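Local coordinates for protein nitroreductase FRM2 (Saccharomyces cerevisiae, PDB 4URP) that reduces nitro compounds such as 4-nitroquinoline N-oxide with NADH as an FMN-dependent type II nitroreductase, and takes part in oxidative stress responses and fatty acid regulation, at residues T44-N53 with F117-V128; I17-P25 with C86-V94. All blocks are in the same frame, centred on the assembly; numbering follows the deposited sequence.

Interaction 1 of 2, residues T44-N53 with F117-V128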
ATOM      1  N   THR A  44      -0.763   9.660  -4.680  1.00 65.78           N
ATOM      2  CA  THR A  44      -1.085   8.721  -3.612  1.00 63.29           C
ATOM      3  C   THR A  44      -1.582   9.431  -2.362  1.00 52.03           C
ATOM      4  O   THR A  44      -0.916  10.317  -1.835  1.00 55.70           O
ATOM      5  CB  THR A  44       0.112   7.835  -3.253  1.00 68.38           C
ATOM      6  OG1 THR A  44       1.330   8.553  -3.493  1.00 80.44           O
ATOM      7  CG2 THR A  44       0.106   6.582  -4.111  1.00 50.49           C
ATOM      8  N   PRO A  45      -2.765   9.033  -1.884  1.00 46.96           N
ATOM      9  CA  PRO A  45      -3.431   9.615  -0.717  1.00 46.77           C
ATOM     10  C   PRO A  45      -2.728   9.264   0.584  1.00 48.93           C
ATOM     11  O   PRO A  45      -2.666   8.096   0.960  1.00 54.80           O
ATOM     12  CB  PRO A  45      -4.816   8.954  -0.740  1.00 43.12           C
ATOM     13  CG  PRO A  45      -4.947   8.353  -2.080  1.00 43.06           C
ATOM     14  CD  PRO A  45      -3.581   7.982  -2.503  1.00 47.05           C
ATOM     15  N   THR A  46      -2.188  10.272   1.256  1.00 49.28           N
ATOM     16  CA  THR A  46      -1.699  10.094   2.611  1.00 52.25           C
ATOM     17  C   THR A  46      -2.818  10.513   3.550  1.00 63.04           C
ATOM     18  O   THR A  46      -3.462  11.544   3.335  1.00 63.66           O
ATOM     19  CB  THR A  46      -0.460  10.954   2.884  1.00 57.90           C
ATOM     20  OG1 THR A  46      -0.769  12.328   2.620  1.00 54.95           O
ATOM     21  CG2 THR A  46       0.688  10.527   1.985  1.00 48.90           C
ATOM     22  N   ALA A  47      -3.059   9.706   4.577  1.00 68.37           N
ATOM     23  CA  ALA A  47      -4.138   9.963   5.522  1.00 68.83           C
ATOM     24  C   ALA A  47      -3.994  11.335   6.161  1.00 62.85           C
ATOM     25  O   ALA A  47      -2.969  11.634   6.774  1.00 63.68           O
ATOM     26  CB  ALA A  47      -4.174   8.882   6.585  1.00 75.30           C
ATOM     27  N   PHE A  48      -5.026  12.157   5.992  1.00 73.56           N
ATOM     28  CA  PHE A  48      -5.067  13.511   6.540  1.00 78.41           C
ATOM     29  C   PHE A  48      -4.044  14.444   5.904  1.00 64.14           C
ATOM     30  O   PHE A  48      -3.418  15.248   6.594  1.00 56.98           O
ATOM     31  CB  PHE A  48      -4.937  13.499   8.069  1.00 74.27           C
ATOM     32  CG  PHE A  48      -5.768  12.442   8.740  1.00 72.56           C
ATOM     33  CD1 PHE A  48      -7.051  12.171   8.304  1.00 69.18           C
ATOM     34  CD2 PHE A  48      -5.259  11.717   9.805  1.00 64.20           C
ATOM     35  CE1 PHE A  48      -7.807  11.200   8.915  1.00 72.41           C
ATOM     36  CE2 PHE A  48      -6.017  10.748  10.417  1.00 71.91           C
ATOM     37  CZ  PHE A  48      -7.291  10.491   9.972  1.00 82.39           C
ATOM     38  N   ASN A  49      -3.891  14.316   4.586  1.00 55.62           N
ATOM     39  CA  ASN A  49      -2.931  15.083   3.780  1.00 63.10           C
ATOM     40  C   ASN A  49      -1.572  15.337   4.429  1.00 60.97           C
ATOM     41  O   ASN A  49      -1.037  16.443   4.356  1.00 49.36           O
ATOM     42  CB  ASN A  49      -3.516  16.393   3.241  1.00 59.84           C
ATOM     43  CG  ASN A  49      -3.643  16.388   1.731  1.00 67.02           C
ATOM     44  OD1 ASN A  49      -3.681  15.325   1.110  1.00 65.31           O
ATOM     45  ND2 ASN A  49      -3.702  17.572   1.132  1.00 77.53           N
ATOM     46  N   SER A  50      -1.024  14.306   5.062  1.00 55.36           N
ATOM     47  CA  SER A  50       0.273  14.412   5.714  1.00 67.39           C
ATOM     48  C   SER A  50       1.395  14.501   4.690  1.00 59.98           C
ATOM     49  O   SER A  50       2.410  15.154   4.930  1.00 53.64           O
ATOM     50  CB  SER A  50       0.497  13.226   6.652  1.00 65.03           C
ATOM     51  OG  SER A  50       0.306  11.997   5.973  1.00 59.25           O
ATOM     52  N   GLN A  51       1.197  13.834   3.555  1.00 53.01           N
ATOM     53  CA  GLN A  51       2.159  13.849   2.455  1.00 54.86           C
ATOM     54  C   GLN A  51       3.562  13.474   2.926  1.00 64.60           C
ATOM     55  O   GLN A  51       4.525  14.201   2.682  1.00 63.67           O
ATOM     56  CB  GLN A  51       2.154  15.219   1.771  1.00 64.43           C
ATOM     57  CG  GLN A  51       0.786  15.616   1.237  1.00 73.12           C
ATOM     58  CD  GLN A  51       0.753  17.024   0.671  1.00 63.22           C
ATOM     59  OE1 GLN A  51       1.793  17.643   0.456  1.00 49.57           O
ATOM     60  NE2 GLN A  51      -0.449  17.537   0.431  1.00 50.91           N
ATOM     61  N   VAL A  52       3.664  12.332   3.597  1.00 66.73           N
ATOM     62  CA  VAL A  52       4.895  11.936   4.270  1.00 59.84           C
ATOM     63  C   VAL A  52       5.839  11.113   3.403  1.00 64.32           C
ATOM     64  O   VAL A  52       7.047  11.125   3.615  1.00 69.57           O
ATOM     65  CB  VAL A  52       4.597  11.141   5.555  1.00 63.25           C
ATOM     66  CG1 VAL A  52       3.938  12.035   6.589  1.00 71.30           C
ATOM     67  CG2 VAL A  52       3.729   9.933   5.247  1.00 62.12           C
ATOM     68  N   ASN A  53       5.294  10.392   2.431  1.00 65.99           N
ATOM     69  CA  ASN A  53       6.118   9.506   1.624  1.00 63.13           C
ATOM     70  C   ASN A  53       6.847  10.215   0.489  1.00 54.75           C
ATOM     71  O   ASN A  53       6.236  10.915  -0.319  1.00 52.48           O
ATOM     72  CB  ASN A  53       5.302   8.325   1.102  1.00 45.75           C
ATOM     73  CG  ASN A  53       3.949   8.739   0.579  1.00 51.89           C
ATOM     74  OD1 ASN A  53       3.695   9.918   0.332  1.00 74.42           O
ATOM     75  ND2 ASN A  53       3.067   7.765   0.407  1.00 58.43           N
ATOM     76  N   PHE A 117      -1.139   7.461  13.455  1.00 49.76           N
ATOM     77  CA  PHE A 117      -0.278   8.259  12.588  1.00 47.16           C
ATOM     78  C   PHE A 117       0.955   7.513  12.062  1.00 51.67           C
ATOM     79  O   PHE A 117       1.266   7.607  10.877  1.00 59.60           O
ATOM     80  CB  PHE A 117       0.131   9.559  13.288  1.00 51.30           C
ATOM     81  CG  PHE A 117      -1.030  10.408  13.696  1.00 57.57           C
ATOM     82  CD1 PHE A 117      -2.119  10.548  12.861  1.00 60.75           C
ATOM     83  CD2 PHE A 117      -1.039  11.052  14.918  1.00 55.62           C
ATOM     84  CE1 PHE A 117      -3.186  11.319  13.227  1.00 49.98           C
ATOM     85  CE2 PHE A 117      -2.107  11.825  15.291  1.00 55.13           C
ATOM     86  CZ  PHE A 117      -3.184  11.961  14.445  1.00 51.70           C
ATOM     87  N   PRO A 118       1.670   6.780  12.932  1.00 48.19           N
ATOM     88  CA  PRO A 118       2.765   5.988  12.366  1.00 54.01           C
ATOM     89  C   PRO A 118       2.245   4.864  11.477  1.00 51.40           C
ATOM     90  O   PRO A 118       2.941   4.429  10.561  1.00 52.45           O
ATOM     91  CB  PRO A 118       3.439   5.399  13.606  1.00 50.65           C
ATOM     92  CG  PRO A 118       3.086   6.313  14.696  1.00 41.59           C
ATOM     93  CD  PRO A 118       1.700   6.763  14.406  1.00 46.70           C
ATOM     94  N   THR A 119       1.029   4.405  11.747  1.00 45.50           N
ATOM     95  CA  THR A 119       0.458   3.286  11.016  1.00 49.18           C
ATOM     96  C   THR A 119      -0.172   3.753   9.708  1.00 54.07           C
ATOM     97  O   THR A 119      -0.168   3.027   8.713  1.00 60.04           O
ATOM     98  CB  THR A 119      -0.560   2.508  11.891  1.00 52.06           C
ATOM     99  OG1 THR A 119      -0.121   1.153  12.042  1.00 55.42           O
ATOM    100  CG2 THR A 119      -1.957   2.521  11.281  1.00 56.47           C
ATOM    101  N   CYS A 120      -0.689   4.979   9.711  1.00 47.46           N
ATOM    102  CA  CYS A 120      -1.303   5.547   8.517  1.00 49.36           C
ATOM    103  C   CYS A 120      -0.241   5.934   7.498  1.00 52.11           C
ATOM    104  O   CYS A 120      -0.530   6.091   6.312  1.00 46.84           O
ATOM    105  CB  CYS A 120      -2.169   6.758   8.871  1.00 49.93           C
ATOM    106  SG  CYS A 120      -3.855   6.346   9.376  1.00 59.33           S
ATOM    107  N   ALA A 121       0.989   6.086   7.974  1.00 50.06           N
ATOM    108  CA  ALA A 121       2.114   6.408   7.108  1.00 39.20           C
ATOM    109  C   ALA A 121       2.681   5.140   6.488  1.00 51.60           C
ATOM    110  O   ALA A 121       3.186   5.156   5.367  1.00 58.65           O
ATOM    111  CB  ALA A 121       3.184   7.139   7.893  1.00 40.44           C
ATOM    112  N   ALA A 122       2.593   4.042   7.229  1.00 50.47           N
ATOM    113  CA  ALA A 122       3.059   2.752   6.739  1.00 43.44           C
ATOM    114  C   ALA A 122       2.112   2.227   5.674  1.00 54.25           C
ATOM    115  O   ALA A 122       2.513   1.485   4.778  1.00 56.19           O
ATOM    116  CB  ALA A 122       3.175   1.763   7.881  1.00 47.82           C
ATOM    117  N   HIS A 123       0.848   2.618   5.778  1.00 48.77           N
ATOM    118  CA  HIS A 123      -0.144   2.255   4.777  1.00 51.39           C
ATOM    119  C   HIS A 123       0.165   2.909   3.442  1.00 56.11           C
ATOM    120  O   HIS A 123       0.215   2.244   2.410  1.00 50.82           O
ATOM    121  CB  HIS A 123      -1.536   2.686   5.228  1.00 57.84           C
ATOM    122  CG  HIS A 123      -2.128   1.808   6.278  1.00 55.74           C
ATOM    123  ND1 HIS A 123      -1.577   1.658   7.540  1.00 66.93           N
ATOM    124  CD2 HIS A 123      -3.230   1.017   6.275  1.00 50.27           C
ATOM    125  CE1 HIS A 123      -2.298   0.833   8.249  1.00 66.40           C
ATOM    126  NE2 HIS A 123      -3.323   0.418   7.502  1.00 63.00           N
ATOM    127  N   THR A 124       0.379   4.219   3.466  1.00 53.61           N
ATOM    128  CA  THR A 124       0.539   4.974   2.231  1.00 56.71           C
ATOM    129  C   THR A 124       1.880   4.737   1.546  1.00 61.58           C
ATOM    130  O   THR A 124       1.990   4.883   0.330  1.00 63.95           O
ATOM    131  CB  THR A 124       0.344   6.482   2.450  1.00 53.35           C
ATOM    132  OG1 THR A 124       0.485   7.158   1.197  1.00 60.11           O
ATOM    133  CG2 THR A 124       1.367   7.020   3.427  1.00 46.29           C
ATOM    134  N   THR A 125       2.898   4.372   2.318  1.00 61.03           N
ATOM    135  CA  THR A 125       4.208   4.131   1.726  1.00 65.61           C
ATOM    136  C   THR A 125       4.220   2.811   0.966  1.00 64.03           C
ATOM    137  O   THR A 125       4.902   2.674  -0.042  1.00 54.77           O
ATOM    138  CB  THR A 125       5.345   4.163   2.765  1.00 57.71           C
ATOM    139  OG1 THR A 125       6.603   4.027   2.093  1.00 46.79           O
ATOM    140  CG2 THR A 125       5.199   3.047   3.776  1.00 44.69           C
ATOM    141  N   GLY A 126       3.443   1.848   1.447  1.00 59.69           N
ATOM    142  CA  GLY A 126       3.311   0.569   0.777  1.00 54.17           C
ATOM    143  C   GLY A 126       2.319   0.687  -0.357  1.00 56.67           C
ATOM    144  O   GLY A 126       2.155  -0.237  -1.151  1.00 55.38           O
ATOM    145  N   ALA A 127       1.652   1.835  -0.421  1.00 66.73           N
ATOM    146  CA  ALA A 127       0.671   2.114  -1.460  1.00 51.78           C
ATOM    147  C   ALA A 127       1.364   2.648  -2.704  1.00 52.43           C
ATOM    148  O   ALA A 127       0.866   2.495  -3.818  1.00 54.90           O
ATOM    149  CB  ALA A 127      -0.358   3.111  -0.959  1.00 49.67           C
ATOM    150  N   VAL A 128       2.516   3.279  -2.505  1.00 49.74           N
ATOM    151  CA  VAL A 128       3.314   3.769  -3.622  1.00 51.44           C
ATOM    152  C   VAL A 128       4.313   2.705  -4.057  1.00 52.82           C
ATOM    153  O   VAL A 128       4.779   2.702  -5.194  1.00 58.29           O
ATOM    154  CB  VAL A 128       4.058   5.076  -3.269  1.00 52.52           C
ATOM    155  CG1 VAL A 128       3.166   5.979  -2.440  1.00 53.32           C
ATOM    156  CG2 VAL A 128       5.348   4.790  -2.521  1.00 53.54           C
TER

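Interaction 2 of 2, residues I17-P25 with C86-V94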
ATOM      1  N   ILE A  17      11.346 -10.274  -9.775  1.00 60.27           N
ATOM      2  CA  ILE A  17      12.261 -10.674 -10.835  1.00 53.40           C
ATOM      3  C   ILE A  17      13.704 -10.491 -10.396  1.00 67.44           C
ATOM      4  O   ILE A  17      14.128  -9.387 -10.061  1.00 63.11           O
ATOM      5  CB  ILE A  17      12.040  -9.832 -12.098  1.00 55.33           C
ATOM      6  CG1 ILE A  17      10.679 -10.150 -12.718  1.00 51.63           C
ATOM      7  CG2 ILE A  17      13.138 -10.089 -13.102  1.00 64.95           C
ATOM      8  CD1 ILE A  17      10.591 -11.538 -13.285  1.00 65.79           C
ATOM      9  N   TYR A  18      14.454 -11.585 -10.395  1.00 72.59           N
ATOM     10  CA  TYR A  18      15.860 -11.539 -10.028  1.00 67.38           C
ATOM     11  C   TYR A  18      16.738 -11.613 -11.267  1.00 73.39           C
ATOM     12  O   TYR A  18      17.896 -11.198 -11.235  1.00 64.44           O
ATOM     13  CB  TYR A  18      16.199 -12.672  -9.062  1.00 68.42           C
ATOM     14  CG  TYR A  18      15.438 -12.594  -7.760  1.00 65.39           C
ATOM     15  CD1 TYR A  18      15.742 -11.622  -6.817  1.00 73.68           C
ATOM     16  CD2 TYR A  18      14.421 -13.491  -7.471  1.00 59.74           C
ATOM     17  CE1 TYR A  18      15.054 -11.543  -5.626  1.00 69.64           C
ATOM     18  CE2 TYR A  18      13.727 -13.421  -6.276  1.00 55.88           C
ATOM     19  CZ  TYR A  18      14.048 -12.444  -5.359  1.00 57.58           C
ATOM     20  OH  TYR A  18      13.365 -12.362  -4.168  1.00 47.27           O
ATOM     21  N   ASN A  19      16.181 -12.144 -12.352  1.00 80.45           N
ATOM     22  CA  ASN A  19      16.854 -12.119 -13.642  1.00 83.52           C
ATOM     23  C   ASN A  19      16.965 -10.683 -14.128  1.00 76.63           C
ATOM     24  O   ASN A  19      16.031 -10.142 -14.717  1.00 88.17           O
ATOM     25  CB  ASN A  19      16.093 -12.957 -14.668  1.00 87.42           C
ATOM     26  CG  ASN A  19      16.584 -12.727 -16.085  1.00 92.18           C
ATOM     27  OD1 ASN A  19      17.788 -12.708 -16.343  1.00 70.07           O
ATOM     28  ND2 ASN A  19      15.652 -12.516 -17.007  1.00 91.39           N
ATOM     29  N   LEU A  20      18.108 -10.064 -13.868  1.00 69.95           N
ATOM     30  CA  LEU A  20      18.269  -8.651 -14.164  1.00 72.40           C
ATOM     31  C   LEU A  20      19.558  -8.333 -14.906  1.00 65.08           C
ATOM     32  O   LEU A  20      20.641  -8.782 -14.532  1.00 69.02           O
ATOM     33  CB  LEU A  20      18.217  -7.837 -12.871  1.00 79.07           C
ATOM     34  CG  LEU A  20      17.092  -6.808 -12.745  1.00 72.85           C
ATOM     35  CD1 LEU A  20      15.738  -7.461 -12.947  1.00 63.01           C
ATOM     36  CD2 LEU A  20      17.158  -6.108 -11.396  1.00 63.68           C
ATOM     37  N   LYS A  21      19.426  -7.547 -15.967  1.00 55.89           N
ATOM     38  CA  LYS A  21      20.575  -6.968 -16.643  1.00 55.61           C
ATOM     39  C   LYS A  21      20.384  -5.467 -16.561  1.00 64.34           C
ATOM     40  O   LYS A  21      19.254  -4.992 -16.539  1.00 86.86           O
ATOM     41  CB  LYS A  21      20.649  -7.432 -18.098  1.00 64.70           C
ATOM     42  CG  LYS A  21      20.754  -8.935 -18.279  1.00 72.37           C
ATOM     43  CD  LYS A  21      19.384  -9.561 -18.472  1.00 99.11           C
ATOM     44  CE  LYS A  21      19.480 -11.064 -18.661  1.00 91.52           C
ATOM     45  NZ  LYS A  21      18.141 -11.711 -18.752  1.00 70.73           N
ATOM     46  N   PRO A  22      21.484  -4.708 -16.501  1.00 67.53           N
ATOM     47  CA  PRO A  22      21.378  -3.244 -16.502  1.00 70.70           C
ATOM     48  C   PRO A  22      20.788  -2.748 -17.820  1.00 67.27           C
ATOM     49  O   PRO A  22      21.503  -2.213 -18.663  1.00 56.40           O
ATOM     50  CB  PRO A  22      22.834  -2.796 -16.370  1.00 64.74           C
ATOM     51  CG  PRO A  22      23.499  -3.918 -15.657  1.00 66.32           C
ATOM     52  CD  PRO A  22      22.844  -5.161 -16.162  1.00 70.05           C
ATOM     53  N   GLU A  23      19.483  -2.936 -17.985  1.00 76.48           N
ATOM     54  CA  GLU A  23      18.810  -2.597 -19.230  1.00 88.04           C
ATOM     55  C   GLU A  23      18.129  -1.240 -19.154  1.00 84.65           C
ATOM     56  O   GLU A  23      17.615  -0.843 -18.108  1.00 76.62           O
ATOM     57  CB  GLU A  23      17.810  -3.687 -19.623  1.00 89.38           C
ATOM     58  CG  GLU A  23      16.842  -4.069 -18.525  1.00 78.50           C
ATOM     59  CD  GLU A  23      16.235  -5.436 -18.746  1.00 77.64           C
ATOM     60  OE1 GLU A  23      15.712  -5.684 -19.851  1.00 83.43           O
ATOM     61  OE2 GLU A  23      16.294  -6.270 -17.818  1.00 71.35           O
ATOM     62  N   LEU A  24      18.130  -0.539 -20.283  1.00 81.78           N
ATOM     63  CA  LEU A  24      17.619   0.826 -20.361  1.00 93.50           C
ATOM     64  C   LEU A  24      16.162   1.009 -19.891  1.00 94.29           C
ATOM     65  O   LEU A  24      15.900   1.872 -19.053  1.00 74.40           O
ATOM     66  CB  LEU A  24      17.839   1.401 -21.767  1.00 99.73           C
ATOM     67  CG  LEU A  24      17.652   2.908 -21.950  1.00 93.12           C
ATOM     68  CD1 LEU A  24      18.837   3.669 -21.378  1.00 72.00           C
ATOM     69  CD2 LEU A  24      17.454   3.237 -23.420  1.00 76.49           C
ATOM     70  N   PRO A  25      15.207   0.209 -20.416  1.00 97.48           N
ATOM     71  CA  PRO A  25      15.261  -0.806 -21.474  1.00 88.32           C
ATOM     72  C   PRO A  25      14.931  -0.244 -22.858  1.00 89.96           C
ATOM     73  O   PRO A  25      14.978   0.967 -23.073  1.00 89.61           O
ATOM     74  CB  PRO A  25      14.186  -1.802 -21.042  1.00 65.69           C
ATOM     75  CG  PRO A  25      13.179  -0.968 -20.383  1.00 63.70           C
ATOM     76  CD  PRO A  25      13.908   0.178 -19.721  1.00 89.56           C
ATOM     77  N   CYS A  86      22.663  -7.144  -6.849  1.00 58.14           N
ATOM     78  CA  CYS A  86      21.854  -5.950  -7.052  1.00 52.37           C
ATOM     79  C   CYS A  86      22.715  -4.811  -7.583  1.00 56.33           C
ATOM     80  O   CYS A  86      22.210  -3.890  -8.224  1.00 67.63           O
ATOM     81  CB  CYS A  86      21.174  -5.525  -5.748  1.00 55.98           C
ATOM     82  SG  CYS A  86      19.644  -6.412  -5.367  1.00 72.27           S
ATOM     83  N   ARG A  87      24.018  -4.879  -7.322  1.00 59.00           N
ATOM     84  CA  ARG A  87      24.938  -3.847  -7.784  1.00 63.41           C
ATOM     85  C   ARG A  87      25.741  -4.291  -8.997  1.00 62.28           C
ATOM     86  O   ARG A  87      26.609  -3.562  -9.473  1.00 69.92           O
ATOM     87  CB  ARG A  87      25.879  -3.413  -6.658  1.00 64.77           C
ATOM     88  CG  ARG A  87      26.550  -4.550  -5.918  1.00 59.79           C
ATOM     89  CD  ARG A  87      28.033  -4.641  -6.224  1.00 62.67           C
ATOM     90  NE  ARG A  87      28.661  -5.717  -5.463  1.00 66.98           N
ATOM     91  CZ  ARG A  87      29.944  -6.053  -5.560  1.00 65.70           C
ATOM     92  NH1 ARG A  87      30.746  -5.397  -6.390  1.00 70.46           N
ATOM     93  NH2 ARG A  87      30.425  -7.046  -4.828  1.00 57.85           N
ATOM     94  N   ASP A  88      25.454  -5.485  -9.501  1.00 59.76           N
ATOM     95  CA  ASP A  88      26.167  -5.996 -10.667  1.00 61.44           C
ATOM     96  C   ASP A  88      25.211  -6.535 -11.719  1.00 68.22           C
ATOM     97  O   ASP A  88      25.638  -7.082 -12.736  1.00 78.29           O
ATOM     98  CB  ASP A  88      27.151  -7.092 -10.254  1.00 69.00           C
ATOM     99  CG  ASP A  88      28.215  -6.590  -9.306  1.00 64.88           C
ATOM    100  OD1 ASP A  88      28.679  -5.445  -9.481  1.00 74.37           O
ATOM    101  OD2 ASP A  88      28.594  -7.343  -8.386  1.00 53.39           O
ATOM    102  N   GLU A  89      23.914  -6.380 -11.476  1.00 69.61           N
ATOM    103  CA  GLU A  89      22.912  -6.911 -12.391  1.00 75.81           C
ATOM    104  C   GLU A  89      21.775  -5.929 -12.650  1.00 67.71           C
ATOM    105  O   GLU A  89      20.996  -6.104 -13.582  1.00 60.40           O
ATOM    106  CB  GLU A  89      22.354  -8.235 -11.861  1.00 67.50           C
ATOM    107  CG  GLU A  89      23.392  -9.335 -11.748  1.00 60.25           C
ATOM    108  CD  GLU A  89      22.794 -10.665 -11.355  1.00 64.55           C
ATOM    109  OE1 GLU A  89      21.596 -10.883 -11.633  1.00 61.42           O
ATOM    110  OE2 GLU A  89      23.523 -11.495 -10.773  1.00 63.58           O
ATOM    111  N   ALA A  90      21.689  -4.890 -11.829  1.00 70.97           N
ATOM    112  CA  ALA A  90      20.588  -3.941 -11.931  1.00 63.27           C
ATOM    113  C   ALA A  90      21.019  -2.611 -12.532  1.00 65.67           C
ATOM    114  O   ALA A  90      22.162  -2.183 -12.375  1.00 78.17           O
ATOM    115  CB  ALA A  90      19.960  -3.723 -10.573  1.00 49.73           C
ATOM    116  N   TYR A  91      20.091  -1.961 -13.221  1.00 59.28           N
ATOM    117  CA  TYR A  91      20.352  -0.650 -13.798  1.00 65.80           C
ATOM    118  C   TYR A  91      20.367   0.390 -12.691  1.00 61.78           C
ATOM    119  O   TYR A  91      21.120   1.357 -12.744  1.00 65.15           O
ATOM    120  CB  TYR A  91      19.290  -0.304 -14.843  1.00 66.68           C
ATOM    121  CG  TYR A  91      19.663   0.858 -15.740  1.00 65.02           C
ATOM    122  CD1 TYR A  91      20.487   0.670 -16.842  1.00 67.20           C
ATOM    123  CD2 TYR A  91      19.180   2.136 -15.494  1.00 62.90           C
ATOM    124  CE1 TYR A  91      20.827   1.727 -17.670  1.00 68.47           C
ATOM    125  CE2 TYR A  91      19.515   3.200 -16.317  1.00 66.68           C
ATOM    126  CZ  TYR A  91      20.339   2.988 -17.404  1.00 77.87           C
ATOM    127  OH  TYR A  91      20.677   4.039 -18.228  1.00 74.27           O
ATOM    128  N   GLY A  92      19.533   0.174 -11.682  1.00 58.86           N
ATOM    129  CA  GLY A  92      19.459   1.069 -10.544  1.00 52.73           C
ATOM    130  C   GLY A  92      18.450   0.573  -9.531  1.00 52.28           C
ATOM    131  O   GLY A  92      18.051  -0.589  -9.560  1.00 54.63           O
ATOM    132  N   SER A  93      18.033   1.454  -8.630  1.00 58.88           N
ATOM    133  CA  SER A  93      17.051   1.079  -7.623  1.00 60.22           C
ATOM    134  C   SER A  93      16.258   2.278  -7.134  1.00 60.74           C
ATOM    135  O   SER A  93      16.812   3.341  -6.865  1.00 62.19           O
ATOM    136  CB  SER A  93      17.729   0.393  -6.437  1.00 54.10           C
ATOM    137  OG  SER A  93      18.435   1.332  -5.643  1.00 53.80           O
ATOM    138  N   VAL A  94      14.950   2.094  -7.021  1.00 57.91           N
ATOM    139  CA  VAL A  94      14.084   3.096  -6.431  1.00 53.98           C
ATOM    140  C   VAL A  94      13.946   2.803  -4.950  1.00 49.82           C
ATOM    141  O   VAL A  94      13.600   1.694  -4.560  1.00 47.73           O
ATOM    142  CB  VAL A  94      12.680   3.067  -7.056  1.00 54.86           C
ATOM    143  CG1 VAL A  94      11.856   4.241  -6.549  1.00 51.66           C
ATOM    144  CG2 VAL A  94      12.774   3.084  -8.567  1.00 51.19           C
TER

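Interaction 1 of 2, residues T44-N53 with F117-V128
In this member of the nitroreductase family, the loop leading from helix 31-41 into strand 55-59 lies along helix 117-139, with Asn53 and Pro45 converging on Thr124. The Asn53 amide nitrogen, ND2, sits 2.8 Å from Thr124 OG1 and 3.1 Å from Thr124 O; both hydrogen bonds are bent and weak. Thr124 carries OG1 anti to its backbone N (chi1 -179°), and the hydroxyl reaches Pro45 O at 3.3 Å as a weak donor, leaving its oxygen to accept from Asn53. Three weak bonds thus join two ends of the loop to one helical residue. Between them, Thr46 CG2 lies 3.5 Å from Thr124 OG1 and also near its CG2, while Thr46 OG1 takes a straighter bond (155°) from Gln51 N at 2.6 Å, a bond that spans the bend of the loop. A valine at Thr46 would probably leave Gln51 N without this acceptor and free the bend to shift. Apolar contacts continue toward the N-terminal part of the helix: Val52 CG2 lies 3.9 Å from Ala121 CB, and Ala47 CB 3.7 Å from Cys120 CB. Beyond these, Phe48 and Phe117 meet rim to rim, CD2 to CE1 at 4.0 Å, their side chains crossing at about a right angle. Val52 also bonds through its backbone to Asp99 and packs on helix 100-109. Thr125 packs on Thr98 and Val128 on Phe96 of strand 92-99, whereas Thr125 and Ala127 meet His123 and Ile130 of the second subunit, so the helix joins loop, sheet and dimer partner.

Interaction 2 of 2, residues I17-P25 with C86-V94
Pro22 and Tyr91 bring a coil from the N-terminal part of the chain against the approach to strand 92-99, their CA atoms 3.9 Å apart. Tyr91 can be traced outward along this surface. Its CB lies 3.7 Å from Glu23 O and also near Pro22 CA. With CG anti to the backbone N (chi1 -165°), the ring runs along the coil: CD1 is 3.5 Å from Glu23 O and 3.6 Å from Pro22 O, the latter near the ring plane at its edge, and CE1 stays close to the same two carbonyls. Leu24 CA approaches the ring obliquely. At the tip, OH meets Leu24 CD1 at 3.7 Å, the two side chains lying side by side and pointing the same way. Pro22 is the centre of an inverse gamma turn, and its ring atoms rest on the backbone of Glu89 and Ala90. Further back, Leu20 CD2 touches Ala90 CB at 3.8 Å, and both side chains also reach Val171. Tyr91 and Gly92 form a classic beta bulge opposite Phe172 where the strand begins. The contact is mostly carbonyl oxygens against carbons; the Pro22 nitrogen has no hydrogen to give, and Lys21 N lies near Glu89 O at too poor an angle to bond. With neither hydrogen bond nor salt bridge between the segments, this partly buried junction probably relies on shape and van der Waals packing.

From the N terminus, the chain passes 17-25 after helix 7-12, then 44-53 after helix 31-41, before 86-94 returns to the first coil and closes interaction 2 over 60 intervening residues. Interaction 1 closes later, when helix 117-139 comes back to 44-53 across 63 residues. The segments alternate, so the two loops cross rather than nest. The contacts lie on opposite sides of the chain's centre, with their own centres 28 Å apart and nearest atoms about 7 Å apart. Strand 92-99 spans between them: it starts within interaction 2 and ends at Asp99, bonded to Val52. Interaction 2 ties the early coil to the sheet's beginning, interaction 1 the second loop to the dimer-facing helix.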